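Local coordinates for cytokinesis protein 2 (Saccharomyces cerevisiae, PDB 4WPE) that mediates the cytoskeletal rearrangements required for cytokinesis, forming rings that coincide with the septins and later with the medial actin ring, and binds phospholipid and actin filaments, at residues Ile41-Lys45 with Ile107-Lys112; Arg47-Lys52 with Gln99-Phe104; Ala91-His96 with Thr244-Glu248. All blocks are in the same frame, centred on the assembly; numbering follows the deposited sequence.

Overall arrangement
Three antiparallel helix contacts follow one another along the F-BAR domain, their centres about 10 Å apart from contact 1 to contact 2 and about 13 Å from contact 2 to contact 3. Contacts 1 and 2 both join helix 37-71 to helix 76-162; contact 3 joins helix 76-162 to helix 170-259. The chemistry changes along the row. Contact 1, partly buried, is apolar and aromatic with lysines at its margin. Contact 2 is buried and relies on small serines and a charged network, while contact 3, again partly buried, centres on a shared carboxylate. Glu51 of contact 2 and His96 of contact 3 are hydrogen-bonded, and all three contacts touch the second subunit.

Contact 1 of 3, residues Ile41-Lys45 with Ile107-Lys112; sequences ILFFK and IYTDTK
Tyr108 packs its ring against Ile41 and Lys45, joining helix 37-71 to helix 76-162 in the antiparallel helical bundle of the F-BAR domain; the two short segments run at 159° to each other. Lys45 lies alongside the tyrosine and points the same way, its CG over one face of the ring and 4.3 Å from the centroid in a CH-pi contact. The extended lysine chain carries CD on toward the phenol, 3.6 Å from Tyr108 OH. The Ile41 side chain crosses that of Tyr108 at about a right angle, with Ile41 CG2 3.6 Å from Tyr108 CE1, while its carbonyl oxygen sits at the ring edge. Ile41 CD1 lies 3.8 Å from Lys112 CA, and Ile41 CG1 rests 3.7 Å from Thr111 CG2. A second aromatic contact runs beside this one with the roles of the helices exchanged: Ile107 CD1 comes over one face of the Phe44 ring, 3.6 Å from the centroid and displaced toward the rim. Ile107 CG1 stands between its backbone N and carbonyl carbon (chi1 59°), and the chi2 rotation of 97° then brings CD1 over the phenylalanine. Farther out, helix 170-259 covers this inner side, where Leu234 touches Phe44 and Phe229 touches Thr111. Neighbouring Phe43 instead packs on Ile61 of the second subunit. One turn on, Lys45 O accepts a hydrogen bond from Ser48 OG.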
loop_
_atom_site.group_PDB
_atom_site.type_symbol
_atom_site.label_atom_id
_atom_site.label_comp_id
_atom_site.label_asym_id
_atom_site.label_seq_id
_atom_site.Cartn_x
_atom_site.Cartn_y
_atom_site.Cartn_z
ATOM N N ILE A 41 -17.718 1.050 9.458
ATOM C CA ILE A 41 -18.199 1.670 8.226
ATOM C C ILE A 41 -17.219 2.727 7.724
ATOM O O ILE A 41 -16.859 2.742 6.547
ATOM C CB ILE A 41 -19.581 2.324 8.419
ATOM C CG1 ILE A 41 -20.652 1.259 8.646
ATOM C CG2 ILE A 41 -19.951 3.160 7.206
ATOM C CD1 ILE A 41 -21.965 1.823 9.166
ATOM N N LEU A 42 -16.782 3.605 8.621
ATOM C CA LEU A 42 -15.831 4.648 8.257
ATOM C C LEU A 42 -14.476 4.047 7.908
ATOM O O LEU A 42 -13.824 4.485 6.961
ATOM C CB LEU A 42 -15.676 5.664 9.389
ATOM C CG LEU A 42 -14.836 6.899 9.046
ATOM C CD1 LEU A 42 -15.574 7.805 8.070
ATOM C CD2 LEU A 42 -14.443 7.662 10.302
ATOM N N PHE A 43 -14.059 3.044 8.676
ATOM C CA PHE A 43 -12.782 2.380 8.437
ATOM C C PHE A 43 -12.740 1.741 7.054
ATOM O O PHE A 43 -11.773 1.911 6.315
ATOM C CB PHE A 43 -12.513 1.318 9.505
ATOM C CG PHE A 43 -11.302 0.470 9.223
ATOM C CD1 PHE A 43 -10.025 0.995 9.345
ATOM C CD2 PHE A 43 -11.442 -0.851 8.831
ATOM C CE1 PHE A 43 -8.914 0.220 9.089
ATOM C CE2 PHE A 43 -10.336 -1.632 8.571
ATOM C CZ PHE A 43 -9.069 -1.096 8.698
ATOM N N PHE A 44 -13.796 1.007 6.717
ATOM C CA PHE A 44 -13.915 0.352 5.419
ATOM C C PHE A 44 -13.829 1.355 4.278
ATOM O O PHE A 44 -13.197 1.095 3.255
ATOM C CB PHE A 44 -15.235 -0.414 5.331
ATOM C CG PHE A 44 -15.264 -1.672 6.151
ATOM C CD1 PHE A 44 -16.452 -2.126 6.702
ATOM C CD2 PHE A 44 -14.110 -2.414 6.352
ATOM C CE1 PHE A 44 -16.489 -3.287 7.451
ATOM C CE2 PHE A 44 -14.140 -3.579 7.097
ATOM C CZ PHE A 44 -15.331 -4.015 7.649
ATOM N N LYS A 45 -14.469 2.504 4.466
ATOM C CA LYS A 45 -14.466 3.552 3.456
ATOM C C LYS A 45 -13.067 4.124 3.256
ATOM O O LYS A 45 -12.557 4.154 2.137
ATOM C CB LYS A 45 -15.439 4.667 3.840
ATOM C CG LYS A 45 -15.516 5.792 2.827
ATOM C CD LYS A 45 -16.554 6.827 3.226
ATOM C CE LYS A 45 -16.725 7.869 2.134
ATOM N NZ LYS A 45 -17.256 9.150 2.672
ATOM N N ILE A 107 -18.405 -4.522 0.821
ATOM C CA ILE A 107 -18.361 -4.564 2.275
ATOM C C ILE A 107 -18.650 -3.207 2.926
ATOM O O ILE A 107 -19.293 -3.162 3.965
ATOM C CB ILE A 107 -17.006 -5.133 2.782
ATOM C CG1 ILE A 107 -15.832 -4.305 2.291
ATOM C CG2 ILE A 107 -16.818 -6.563 2.319
ATOM C CD1 ILE A 107 -15.343 -3.305 3.285
ATOM N N TYR A 108 -18.204 -2.105 2.328
ATOM C CA TYR A 108 -18.519 -0.792 2.895
ATOM C C TYR A 108 -19.975 -0.422 2.658
ATOM O O TYR A 108 -20.699 -0.067 3.590
ATOM C CB TYR A 108 -17.621 0.304 2.315
ATOM C CG TYR A 108 -18.208 1.694 2.462
ATOM C CD1 TYR A 108 -18.212 2.343 3.689
ATOM C CD2 TYR A 108 -18.764 2.354 1.373
ATOM C CE1 TYR A 108 -18.754 3.610 3.827
ATOM C CE2 TYR A 108 -19.305 3.619 1.500
ATOM C CZ TYR A 108 -19.298 4.243 2.727
ATOM O OH TYR A 108 -19.837 5.503 2.852
ATOM N N THR A 109 -20.389 -0.495 1.398
ATOM C CA THR A 109 -21.743 -0.132 1.008
ATOM C C THR A 109 -22.776 -1.035 1.675
ATOM O O THR A 109 -23.782 -0.556 2.200
ATOM C CB THR A 109 -21.911 -0.190 -0.524
ATOM O OG1 THR A 109 -21.207 0.906 -1.120
ATOM C CG2 THR A 109 -23.379 -0.117 -0.917
ATOM N N ASP A 110 -22.517 -2.339 1.673
ATOM C CA ASP A 110 -23.455 -3.302 2.236
ATOM C C ASP A 110 -23.516 -3.223 3.759
ATOM O O ASP A 110 -24.523 -3.599 4.364
ATOM C CB ASP A 110 -23.095 -4.723 1.795
ATOM C CG ASP A 110 -23.470 -4.996 0.347
ATOM O OD1 ASP A 110 -22.742 -5.754 -0.332
ATOM O OD2 ASP A 110 -24.496 -4.453 -0.113
ATOM N N THR A 111 -22.446 -2.732 4.379
ATOM C CA THR A 111 -22.422 -2.576 5.832
ATOM C C THR A 111 -23.141 -1.297 6.252
ATOM O O THR A 111 -23.901 -1.290 7.223
ATOM C CB THR A 111 -20.985 -2.553 6.381
ATOM O OG1 THR A 111 -20.348 -3.807 6.099
ATOM C CG2 THR A 111 -20.985 -2.326 7.882
ATOM N N LYS A 112 -22.901 -0.216 5.516
ATOM C CA LYS A 112 -23.584 1.044 5.780
ATOM C C LYS A 112 -25.090 0.886 5.579
ATOM O O LYS A 112 -25.886 1.338 6.403
ATOM C CB LYS A 112 -23.043 2.155 4.877
ATOM C CG LYS A 112 -24.046 3.260 4.597
ATOM C CD LYS A 112 -23.377 4.562 4.188
ATOM C CE LYS A 112 -24.406 5.544 3.640
ATOM N NZ LYS A 112 -23.902 6.944 3.620
#

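Contact 2 of 3, residues Arg47-Lys52 with Gln99-Phe104; sequences RSELEK and QSEILF
Ser48 O is gripped by two donors: Ser100 OG reaches it across the contact at 2.8 Å, and Lys52 N, one turn further along its own helix, bonds to it at 3.3 Å. They arrive from opposite faces of the carbonyl plane. This pairing of a side-chain hydroxyl with a backbone carbonyl ties together two antiparallel helices of the F-BAR bundle, whose short segments meet at 160°. Ser100 places OG anti to its own backbone N (chi1 174°), which turns the hydroxyl onto the neighbouring helix. Serine on both sides leaves little bulk between the backbones, and Ser48 CA and Ser100 CA come within 4.8 Å. Ser48 OG is engaged within its own helix by Lys45 O.

Beside the serines lies a buried charged group. Arg47, its chain bent at two torsions, brings NH1 to Gln99 OE1 at 3.0 Å with an N-H...O angle of 145°, and the same NH1 forms a salt bridge with Glu51 OE2 at 2.7 Å. The guanidinium and amide planes are steeply inclined to each other. Glu51 is itself held by His96 and by Tyr54 of the second subunit, while Arg47 NE pairs with Glu89 of that subunit, so the network continues into the dimer. Leu103 packs beside these groups: its CB lies 3.7 Å from Ser48 CB, and its CD1 is 3.9 Å from Arg47 CG.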
loop_
_atom_site.group_PDB
_atom_site.type_symbol
_atom_site.label_atom_id
_atom_site.label_comp_id
_atom_site.label_asym_id
_atom_site.label_seq_id
_atom_site.Cartn_x
_atom_site.Cartn_y
_atom_site.Cartn_z
ATOM N N ARG A 47 -10.158 2.971 4.261
ATOM C CA ARG A 47 -9.281 1.902 3.800
ATOM C C ARG A 47 -9.450 1.656 2.298
ATOM O O ARG A 47 -8.475 1.420 1.587
ATOM C CB ARG A 47 -9.561 0.622 4.587
ATOM C CG ARG A 47 -8.853 -0.609 4.073
ATOM C CD ARG A 47 -7.412 -0.657 4.522
ATOM N NE ARG A 47 -7.015 -2.021 4.851
ATOM C CZ ARG A 47 -6.617 -2.920 3.957
ATOM N NH1 ARG A 47 -6.568 -2.598 2.673
ATOM N NH2 ARG A 47 -6.274 -4.141 4.347
ATOM N N SER A 48 -10.691 1.714 1.823
ATOM C CA SER A 48 -10.975 1.560 0.400
ATOM C C SER A 48 -10.337 2.685 -0.404
ATOM O O SER A 48 -9.718 2.447 -1.444
ATOM C CB SER A 48 -12.484 1.537 0.147
ATOM O OG SER A 48 -12.965 2.841 -0.137
ATOM N N GLU A 49 -10.493 3.909 0.090
ATOM C CA GLU A 49 -9.965 5.086 -0.586
ATOM C C GLU A 49 -8.441 5.059 -0.602
ATOM O O GLU A 49 -7.811 5.594 -1.515
ATOM C CB GLU A 49 -10.472 6.364 0.090
ATOM N N LEU A 50 -7.858 4.420 0.409
ATOM C CA LEU A 50 -6.408 4.316 0.529
ATOM C C LEU A 50 -5.812 3.389 -0.526
ATOM O O LEU A 50 -4.786 3.701 -1.137
ATOM C CB LEU A 50 -6.027 3.827 1.927
ATOM C CG LEU A 50 -4.545 3.547 2.189
ATOM C CD1 LEU A 50 -3.723 4.812 2.015
ATOM C CD2 LEU A 50 -4.343 2.962 3.582
ATOM N N GLU A 51 -6.457 2.244 -0.730
ATOM C CA GLU A 51 -5.966 1.245 -1.671
ATOM C C GLU A 51 -6.077 1.730 -3.113
ATOM O O GLU A 51 -5.250 1.387 -3.957
ATOM C CB GLU A 51 -6.731 -0.071 -1.501
ATOM C CG GLU A 51 -6.510 -0.759 -0.161
ATOM C CD GLU A 51 -5.076 -1.219 0.042
ATOM O OE1 GLU A 51 -4.363 -1.423 -0.964
ATOM O OE2 GLU A 51 -4.659 -1.381 1.209
ATOM N N LYS A 52 -7.104 2.525 -3.391
ATOM C CA LYS A 52 -7.294 3.083 -4.722
ATOM C C LYS A 52 -6.145 4.021 -5.069
ATOM O O LYS A 52 -5.596 3.966 -6.168
ATOM C CB LYS A 52 -8.633 3.818 -4.813
ATOM C CG LYS A 52 -8.926 4.413 -6.178
ATOM C CD LYS A 52 -10.038 5.447 -6.098
ATOM C CE LYS A 52 -10.358 6.019 -7.470
ATOM N NZ LYS A 52 -11.484 6.988 -7.418
ATOM N N GLN A 99 -8.833 -4.970 -4.911
ATOM C CA GLN A 99 -9.115 -5.016 -3.481
ATOM C C GLN A 99 -9.871 -3.768 -3.040
ATOM O O GLN A 99 -10.788 -3.841 -2.219
ATOM C CB GLN A 99 -7.817 -5.153 -2.683
ATOM C CG GLN A 99 -8.009 -5.587 -1.238
ATOM C CD GLN A 99 -6.805 -5.263 -0.372
ATOM O OE1 GLN A 99 -6.641 -4.132 0.088
ATOM N NE2 GLN A 99 -5.944 -6.251 -0.160
ATOM N N SER A 100 -9.481 -2.626 -3.597
ATOM C CA SER A 100 -10.123 -1.351 -3.289
ATOM C C SER A 100 -11.601 -1.361 -3.652
ATOM O O SER A 100 -12.445 -0.926 -2.870
ATOM C CB SER A 100 -9.419 -0.209 -4.023
ATOM O OG SER A 100 -10.110 1.015 -3.844
ATOM N N GLU A 101 -11.911 -1.864 -4.843
ATOM C CA GLU A 101 -13.288 -1.890 -5.322
ATOM C C GLU A 101 -14.162 -2.831 -4.490
ATOM O O GLU A 101 -15.314 -2.516 -4.203
ATOM C CB GLU A 101 -13.327 -2.284 -6.802
ATOM C CG GLU A 101 -12.432 -1.417 -7.681
ATOM C CD GLU A 101 -12.401 -1.867 -9.132
ATOM O OE1 GLU A 101 -12.789 -3.023 -9.408
ATOM O OE2 GLU A 101 -11.975 -1.068 -9.994
ATOM N N ILE A 102 -13.618 -3.980 -4.098
ATOM C CA ILE A 102 -14.350 -4.905 -3.236
ATOM C C ILE A 102 -14.689 -4.228 -1.913
ATOM O O ILE A 102 -15.780 -4.398 -1.366
ATOM C CB ILE A 102 -13.548 -6.190 -2.953
ATOM C CG1 ILE A 102 -13.355 -6.999 -4.233
ATOM C CG2 ILE A 102 -14.250 -7.047 -1.905
ATOM C CD1 ILE A 102 -12.486 -8.225 -4.045
ATOM N N LEU A 103 -13.745 -3.444 -1.408
ATOM C CA LEU A 103 -13.925 -2.771 -0.133
ATOM C C LEU A 103 -15.037 -1.726 -0.201
ATOM O O LEU A 103 -15.873 -1.651 0.691
ATOM C CB LEU A 103 -12.614 -2.127 0.329
ATOM C CG LEU A 103 -11.565 -3.101 0.879
ATOM C CD1 LEU A 103 -10.184 -2.466 0.908
ATOM C CD2 LEU A 103 -11.949 -3.595 2.263
ATOM N N PHE A 104 -15.065 -0.932 -1.264
ATOM C CA PHE A 104 -16.010 0.177 -1.317
ATOM C C PHE A 104 -17.462 -0.265 -1.484
ATOM O O PHE A 104 -18.365 0.335 -0.900
ATOM C CB PHE A 104 -15.647 1.145 -2.444
ATOM C CG PHE A 104 -16.537 2.353 -2.504
ATOM C CD1 PHE A 104 -16.325 3.428 -1.654
ATOM C CD2 PHE A 104 -17.593 2.412 -3.399
ATOM C CE1 PHE A 104 -17.145 4.541 -1.698
ATOM C CE2 PHE A 104 -18.417 3.521 -3.450
ATOM C CZ PHE A 104 -18.193 4.587 -2.598
#

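Contact 3 of 3, residues Ala91-His96 with Thr244-Glu248; sequences ARAQSH and TYILE
Glu248 gives up more surface than any other residue here, and one of its oxygens does most of the work. Glu248 OE2 accepts from Arg92 NH1 at 3.0 Å, as part of a salt bridge, and from His96 NE2, also at 3.0 Å. The two donors approach differently. Arg92 comes nearly along the C-O axis of OE2, with its guanidinium almost coplanar with the carboxylate and OE2 lying at the guanidinium edge. His96 comes from above the carboxylate plane, its ring turned 76° against the carboxylate, yet OE2 lies in the plane of the imidazole and the N-H...O angle is a nearly straight 167°. An extended chain beyond CG carries the Glu248 carboxylate to this position, and its CG packs 3.7 Å from Arg92 CD.

Both donors have further partners. His96 ND1 is hydrogen-bonded to Glu51 OE1 of helix 37-71; lying between two carboxylates could favour a protonated imidazole. Arg92 forms a further salt bridge with Glu89, and its NH1 is also hydrogen-bonded to Tyr54 OH, both of the same chain. Contact 3 joins the two long helices 76-162 and 170-259, here nearly antiparallel at 175°, within the F-BAR bundle, and places their charged residues next to helix 37-71. Tyr245 of the second subunit packs on Arg92 and Glu248, bringing the dimer partner against the same group.

Ser95 and Thr244 occupy the other flank. Ser95 OG and Thr244 OG1 are joined by a weak 3.4 Å hydrogen bond that either could donate. Thr244 CG2, anti to the backbone N, sits between Ser95 OG (3.4 Å) and His96 NE2 (3.7 Å). Leu247 closes over the serine, with CD2 3.8 Å from Ser95 CB.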
loop_
_atom_site.group_PDB
_atom_site.type_symbol
_atom_site.label_atom_id
_atom_site.label_comp_id
_atom_site.label_asym_id
_atom_site.label_seq_id
_atom_site.Cartn_x
_atom_site.Cartn_y
_atom_site.Cartn_z
ATOM N N ALA A 91 1.150 -5.926 -11.463
ATOM C CA ALA A 91 0.259 -6.970 -10.969
ATOM C C ALA A 91 -0.239 -6.631 -9.565
ATOM O O ALA A 91 -1.413 -6.831 -9.249
ATOM C CB ALA A 91 0.958 -8.320 -10.973
ATOM N N ARG A 92 0.661 -6.121 -8.727
ATOM C CA ARG A 92 0.284 -5.661 -7.394
ATOM C C ARG A 92 -0.697 -4.502 -7.492
ATOM O O ARG A 92 -1.697 -4.462 -6.774
ATOM C CB ARG A 92 1.510 -5.232 -6.586
ATOM C CG ARG A 92 2.484 -6.353 -6.276
ATOM C CD ARG A 92 3.383 -6.002 -5.095
ATOM N NE ARG A 92 4.115 -4.752 -5.285
ATOM C CZ ARG A 92 3.831 -3.612 -4.661
ATOM N NH1 ARG A 92 2.823 -3.552 -3.802
ATOM N NH2 ARG A 92 4.559 -2.528 -4.897
ATOM N N ALA A 93 -0.394 -3.564 -8.384
ATOM C CA ALA A 93 -1.253 -2.409 -8.614
ATOM C C ALA A 93 -2.681 -2.845 -8.937
ATOM O O ALA A 93 -3.635 -2.371 -8.319
ATOM C CB ALA A 93 -0.690 -1.545 -9.735
ATOM N N GLN A 94 -2.821 -3.762 -9.891
ATOM C CA GLN A 94 -4.130 -4.292 -10.255
ATOM C C GLN A 94 -4.778 -5.020 -9.077
ATOM O O GLN A 94 -5.999 -4.991 -8.911
ATOM C CB GLN A 94 -4.013 -5.236 -11.455
ATOM N N SER A 95 -3.955 -5.663 -8.256
ATOM C CA SER A 95 -4.455 -6.446 -7.133
ATOM C C SER A 95 -4.983 -5.547 -6.021
ATOM O O SER A 95 -6.010 -5.839 -5.405
ATOM C CB SER A 95 -3.359 -7.362 -6.592
ATOM O OG SER A 95 -3.836 -8.124 -5.499
ATOM N N HIS A 96 -4.272 -4.454 -5.761
ATOM C CA HIS A 96 -4.721 -3.482 -4.773
ATOM C C HIS A 96 -5.936 -2.725 -5.291
ATOM O O HIS A 96 -6.826 -2.363 -4.522
ATOM C CB HIS A 96 -3.601 -2.504 -4.420
ATOM C CG HIS A 96 -2.555 -3.080 -3.514
ATOM N ND1 HIS A 96 -2.398 -2.674 -2.211
ATOM C CD2 HIS A 96 -1.614 -4.029 -3.734
ATOM C CE1 HIS A 96 -1.400 -3.348 -1.658
ATOM N NE2 HIS A 96 -0.911 -4.175 -2.560
ATOM N N THR A 244 -4.492 -10.716 -1.779
ATOM C CA THR A 244 -3.459 -9.811 -2.266
ATOM C C THR A 244 -2.080 -10.201 -1.747
ATOM O O THR A 244 -1.133 -10.335 -2.520
ATOM C CB THR A 244 -3.742 -8.360 -1.860
ATOM O OG1 THR A 244 -5.024 -7.967 -2.363
ATOM C CG2 THR A 244 -2.671 -7.435 -2.421
ATOM N N TYR A 245 -1.978 -10.385 -0.436
ATOM C CA TYR A 245 -0.706 -10.690 0.210
ATOM C C TYR A 245 -0.124 -12.009 -0.296
ATOM O O TYR A 245 1.088 -12.145 -0.448
ATOM C CB TYR A 245 -0.881 -10.737 1.731
ATOM C CG TYR A 245 -1.543 -9.502 2.313
ATOM C CD1 TYR A 245 -1.313 -8.244 1.771
ATOM C CD2 TYR A 245 -2.407 -9.598 3.401
ATOM C CE1 TYR A 245 -1.919 -7.112 2.298
ATOM C CE2 TYR A 245 -3.018 -8.474 3.934
ATOM C CZ TYR A 245 -2.769 -7.234 3.378
ATOM O OH TYR A 245 -3.371 -6.113 3.901
ATOM N N ILE A 246 -0.995 -12.978 -0.560
ATOM C CA ILE A 246 -0.559 -14.270 -1.073
ATOM C C ILE A 246 -0.091 -14.120 -2.519
ATOM O O ILE A 246 0.876 -14.758 -2.940
ATOM C CB ILE A 246 -1.682 -15.324 -0.965
ATOM C CG1 ILE A 246 -1.644 -15.983 0.414
ATOM C CG2 ILE A 246 -1.532 -16.398 -2.021
ATOM C CD1 ILE A 246 -2.928 -16.667 0.802
ATOM N N LEU A 247 -0.762 -13.252 -3.269
ATOM C CA LEU A 247 -0.353 -12.953 -4.637
ATOM C C LEU A 247 0.986 -12.225 -4.665
ATOM O O LEU A 247 1.878 -12.581 -5.438
ATOM C CB LEU A 247 -1.418 -12.115 -5.351
ATOM C CG LEU A 247 -1.009 -11.471 -6.680
ATOM C CD1 LEU A 247 -2.119 -11.627 -7.705
ATOM C CD2 LEU A 247 -0.666 -9.996 -6.495
ATOM N N GLU A 248 1.117 -11.203 -3.824
ATOM C CA GLU A 248 2.330 -10.392 -3.780
ATOM C C GLU A 248 3.548 -11.234 -3.420
ATOM O O GLU A 248 4.661 -10.953 -3.862
ATOM C CB GLU A 248 2.171 -9.237 -2.788
ATOM C CG GLU A 248 1.126 -8.212 -3.209
ATOM C CD GLU A 248 0.994 -7.058 -2.233
ATOM O OE1 GLU A 248 0.393 -7.248 -1.150
ATOM O OE2 GLU A 248 1.486 -5.956 -2.553
#